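Local coordinates for CaaX farnesyltransferase alpha subunit Ram2 (Aspergillus fumigatus, PDB 4L9P), which probably serves as the alpha subunit of the heterodimeric protein farnesyltransferase, which attaches farnesyl groups to the cysteine of CaaX-ending proteins, at residues P256-R266 with K302-D312. The protein carries 1 engineered substitution. Sequence-based numbering, arbitrary orientation. Where two conformers were deposited one is given.
Sequences PENRSPWSYAR and KSSHAIEWLAD. With EDO (1,2-ethanediol), chain H.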
# COMPACT_ATOMS: atom_id res chain seq x y z
N PRO A 256 -11.55 -25.58 6.01
CA PRO A 256 -12.27 -24.65 6.89
C PRO A 256 -11.40 -23.53 7.48
O PRO A 256 -11.98 -22.54 7.91
CB PRO A 256 -12.75 -25.58 8.05
CG PRO A 256 -12.93 -26.87 7.37
CD PRO A 256 -11.70 -26.98 6.46
N GLU A 257 -10.07 -23.67 7.52
CA GLU A 257 -9.25 -22.58 8.07
C GLU A 257 -8.95 -21.50 7.01
O GLU A 257 -8.28 -20.52 7.32
CB GLU A 257 -7.97 -23.16 8.66
CG GLU A 257 -7.11 -22.21 9.52
CD GLU A 257 -7.84 -21.55 10.66
OE1 GLU A 257 -8.95 -21.98 10.98
OE2 GLU A 257 -7.28 -20.59 11.27
N ASN A 258 -9.49 -21.63 5.80
CA ASN A 258 -9.24 -20.63 4.74
C ASN A 258 -10.09 -19.39 5.00
O ASN A 258 -11.32 -19.44 4.91
CB ASN A 258 -9.68 -21.30 3.47
CG ASN A 258 -9.69 -20.41 2.24
OD1 ASN A 258 -9.11 -19.32 2.21
ND2 ASN A 258 -10.34 -20.93 1.18
N ARG A 259 -9.46 -18.25 5.29
CA ARG A 259 -10.21 -17.04 5.63
C ARG A 259 -11.11 -16.55 4.50
O ARG A 259 -12.18 -16.02 4.75
CB ARG A 259 -9.24 -15.93 6.03
CG ARG A 259 -9.88 -14.59 6.32
CD ARG A 259 -8.79 -13.63 6.76
NE ARG A 259 -8.02 -14.18 7.91
CZ ARG A 259 -8.40 -14.15 9.18
NH1 ARG A 259 -9.53 -13.52 9.56
NH2 ARG A 259 -7.58 -14.68 10.10
N SER A 260 -10.65 -16.70 3.26
CA SER A 260 -11.31 -15.98 2.14
C SER A 260 -12.82 -16.20 2.00
O SER A 260 -13.54 -15.22 1.90
CB SER A 260 -10.60 -16.28 0.80
OG SER A 260 -9.25 -15.78 0.84
N PRO A 261 -13.30 -17.46 2.00
CA PRO A 261 -14.76 -17.65 1.86
C PRO A 261 -15.54 -17.17 3.09
O PRO A 261 -16.68 -16.79 2.92
CB PRO A 261 -14.94 -19.18 1.71
CG PRO A 261 -13.67 -19.78 2.36
CD PRO A 261 -12.58 -18.76 1.90
N TRP A 262 -14.94 -17.20 4.28
CA TRP A 262 -15.62 -16.67 5.46
C TRP A 262 -15.80 -15.16 5.30
O TRP A 262 -16.87 -14.61 5.61
CB TRP A 262 -14.84 -16.96 6.74
CG TRP A 262 -14.84 -18.42 7.13
CD1 TRP A 262 -13.85 -19.32 6.89
CD2 TRP A 262 -15.82 -19.10 7.91
NE1 TRP A 262 -14.15 -20.55 7.46
CE2 TRP A 262 -15.37 -20.45 8.08
CE3 TRP A 262 -17.06 -18.73 8.49
CZ2 TRP A 262 -16.11 -21.41 8.83
CZ3 TRP A 262 -17.81 -19.70 9.20
CH2 TRP A 262 -17.30 -21.01 9.38
N SER A 263 -14.74 -14.48 4.84
CA SER A 263 -14.84 -13.03 4.63
C SER A 263 -15.83 -12.74 3.51
O SER A 263 -16.59 -11.78 3.59
CB SER A 263 -13.47 -12.46 4.29
OG SER A 263 -12.57 -12.69 5.39
N TYR A 264 -15.82 -13.54 2.46
CA TYR A 264 -16.77 -13.32 1.35
C TYR A 264 -18.21 -13.46 1.90
O TYR A 264 -19.08 -12.61 1.64
CB TYR A 264 -16.48 -14.35 0.26
CG TYR A 264 -17.38 -14.24 -0.92
CD1 TYR A 264 -17.14 -13.24 -1.88
CD2 TYR A 264 -18.49 -15.08 -1.09
CE1 TYR A 264 -17.98 -13.11 -2.97
CE2 TYR A 264 -19.36 -14.97 -2.20
CZ TYR A 264 -19.09 -13.97 -3.13
OH TYR A 264 -19.91 -13.80 -4.23
N ALA A 265 -18.47 -14.49 2.70
CA ALA A 265 -19.82 -14.67 3.25
C ALA A 265 -20.25 -13.52 4.15
O ALA A 265 -21.40 -13.08 4.09
CB ALA A 265 -19.94 -16.00 4.03
N ARG A 266 -19.33 -13.01 4.97
CA ARG A 266 -19.66 -11.80 5.73
C ARG A 266 -20.05 -10.67 4.78
O ARG A 266 -21.00 -9.93 5.06
CB ARG A 266 -18.50 -11.35 6.61
CG ARG A 266 -18.24 -12.29 7.76
CD ARG A 266 -17.00 -11.94 8.49
NE ARG A 266 -16.78 -12.68 9.75
CZ ARG A 266 -17.16 -12.28 10.97
NH1 ARG A 266 -17.86 -11.17 11.13
NH2 ARG A 266 -16.84 -13.02 12.02
N LYS A 302 -12.06 -26.88 14.15
CA LYS A 302 -11.52 -27.02 12.81
C LYS A 302 -11.36 -25.69 12.10
O LYS A 302 -10.79 -25.66 11.00
CB LYS A 302 -12.44 -27.92 11.99
CG LYS A 302 -12.56 -29.36 12.61
CD LYS A 302 -13.38 -30.34 11.71
CE LYS A 302 -14.42 -31.15 12.52
NZ LYS A 302 -15.59 -30.32 13.13
N SER A 303 -11.87 -24.62 12.69
CA SER A 303 -11.77 -23.29 12.05
C SER A 303 -11.77 -22.15 13.05
O SER A 303 -12.76 -21.99 13.80
CB SER A 303 -12.95 -23.10 11.07
OG SER A 303 -12.85 -21.81 10.45
N SER A 304 -10.69 -21.35 13.07
CA SER A 304 -10.69 -20.15 13.92
C SER A 304 -11.75 -19.14 13.45
O SER A 304 -12.31 -18.35 14.24
CB SER A 304 -9.30 -19.52 13.96
OG SER A 304 -8.92 -19.07 12.66
N HIS A 305 -12.02 -19.14 12.13
CA HIS A 305 -13.04 -18.26 11.60
C HIS A 305 -14.42 -18.55 12.14
O HIS A 305 -15.25 -17.64 12.31
CB HIS A 305 -13.04 -18.34 10.04
CG HIS A 305 -11.64 -18.24 9.52
ND1 HIS A 305 -10.88 -17.11 9.74
CD2 HIS A 305 -10.83 -19.14 8.91
CE1 HIS A 305 -9.67 -17.32 9.27
NE2 HIS A 305 -9.60 -18.53 8.76
N ALA A 306 -14.69 -19.84 12.39
CA ALA A 306 -15.96 -20.25 13.00
C ALA A 306 -16.07 -19.70 14.41
O ALA A 306 -17.13 -19.24 14.79
CB ALA A 306 -16.07 -21.73 12.97
N ILE A 307 -14.97 -19.69 15.15
CA ILE A 307 -15.00 -19.15 16.52
C ILE A 307 -15.26 -17.64 16.45
O ILE A 307 -16.08 -17.10 17.24
CB ILE A 307 -13.67 -19.41 17.27
CG1 ILE A 307 -13.36 -20.91 17.34
CG2 ILE A 307 -13.67 -18.79 18.68
CD1 ILE A 307 -12.02 -21.18 17.98
N GLU A 308 -14.59 -16.92 15.53
CA GLU A 308 -14.82 -15.47 15.45
C GLU A 308 -16.24 -15.16 15.01
O GLU A 308 -16.88 -14.21 15.49
CB GLU A 308 -13.86 -14.89 14.45
CG GLU A 308 -13.97 -13.37 14.38
CD GLU A 308 -13.03 -12.86 13.32
OE1 GLU A 308 -12.60 -13.71 12.47
OE2 GLU A 308 -12.72 -11.64 13.30
N TRP A 309 -16.77 -16.00 14.11
CA TRP A 309 -18.16 -15.83 13.67
C TRP A 309 -19.11 -15.96 14.85
O TRP A 309 -20.02 -15.12 15.04
CB TRP A 309 -18.48 -16.91 12.63
CG TRP A 309 -19.73 -16.64 11.87
CD1 TRP A 309 -21.01 -16.75 12.31
CD2 TRP A 309 -19.79 -16.21 10.51
NE1 TRP A 309 -21.88 -16.42 11.28
CE2 TRP A 309 -21.15 -16.07 10.17
CE3 TRP A 309 -18.81 -15.92 9.53
CZ2 TRP A 309 -21.56 -15.66 8.90
CZ3 TRP A 309 -19.22 -15.52 8.26
CH2 TRP A 309 -20.58 -15.40 7.95
N LEU A 310 -18.89 -17.01 15.66
CA LEU A 310 -19.72 -17.20 16.86
C LEU A 310 -19.59 -16.03 17.85
O LEU A 310 -20.58 -15.62 18.46
CB LEU A 310 -19.40 -18.54 17.54
CG LEU A 310 -19.86 -19.71 16.67
CD1 LEU A 310 -19.32 -21.05 17.17
CD2 LEU A 310 -21.39 -19.75 16.43
N ALA A 311 -18.38 -15.48 18.02
CA ALA A 311 -18.22 -14.38 18.95
C ALA A 311 -19.11 -13.24 18.50
O ALA A 311 -19.74 -12.59 19.31
CB ALA A 311 -16.79 -13.94 18.97
N ASP A 312 -19.10 -12.96 17.19
CA ASP A 312 -19.93 -11.87 16.68
C ASP A 312 -21.43 -12.14 16.78
O ASP A 312 -22.20 -11.21 17.12
CB ASP A 312 -19.56 -11.51 15.23
CG ASP A 312 -18.19 -10.87 15.12
OD1 ASP A 312 -17.67 -10.32 16.12
OD2 ASP A 312 -17.63 -10.89 14.02
C1 EDO H . -4.65 -18.54 12.68
O1 EDO H . -4.21 -18.84 14.01
C2 EDO H . -4.13 -19.66 11.78
O2 EDO H . -4.74 -20.93 12.09
O HOH W 1 -8.53 -16.21 12.74
O HOH W 2 -15.35 -15.22 10.87
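H305 is the chief knob of helix 304-312, and it fits a hollow formed by E257, R259 and W262. Its CB sits over the five-membered ring of W262, 3.3 Å from the centroid and 8° off the normal, a clear CH-pi contact. With CG anti to the carbonyl carbon, the imidazole leaves W262 obliquely, the planes at 39°, and R259 CA lies over one of its faces. In the conformer given, one of two, the R259 chain bends at chi3 and sets one guanidinium face over H305 CE1, the planes nearly perpendicular. H305 NE2 ends on E257 O at 2.8 Å; the oxygen lies in the ring plane, but the nitrogen stands above the carbonyl plane.

W262 is the answering bump. Its six-membered ring fills the gap between A306 and W309, with W262 CE3 and W309 CE3 3.5 Å apart and the planes oblique. R266 CG packs against W309 CZ3, while W279 stacks on the W309 ring.

Polar clasps flank this aromatic cluster. P256 O accepts from W262 NE1 and S303 OG on opposite faces of its plane. E257 spans the start of helix 304-312: OE1 takes S304 N through its syn lone pair (2.8 Å), and OE2 takes S304 OG and a hydroxyl of a bound 1,2-ethanediol, probably from the crystallisation liquor. Farther along, R266 NH1 and NH2 converge end-on on D312 OD2, NH1 at 2.9 Å; D312 OD1 turns to R349.

The axes of helix segments 259-266 and 304-312 approach to 10.4 Å at 25°, roughly parallel, packing two helices of the helical-repeat prenyltransferase alpha fold toward its C-terminal end, beside D84 of the Ram1 beta subunit, which accepts from E257 N. With a helix-start N-H on OE1 and two hydroxyls on OE2, E257 is probably stabilised as an anion, and the H305 bond implies a proton on NE2.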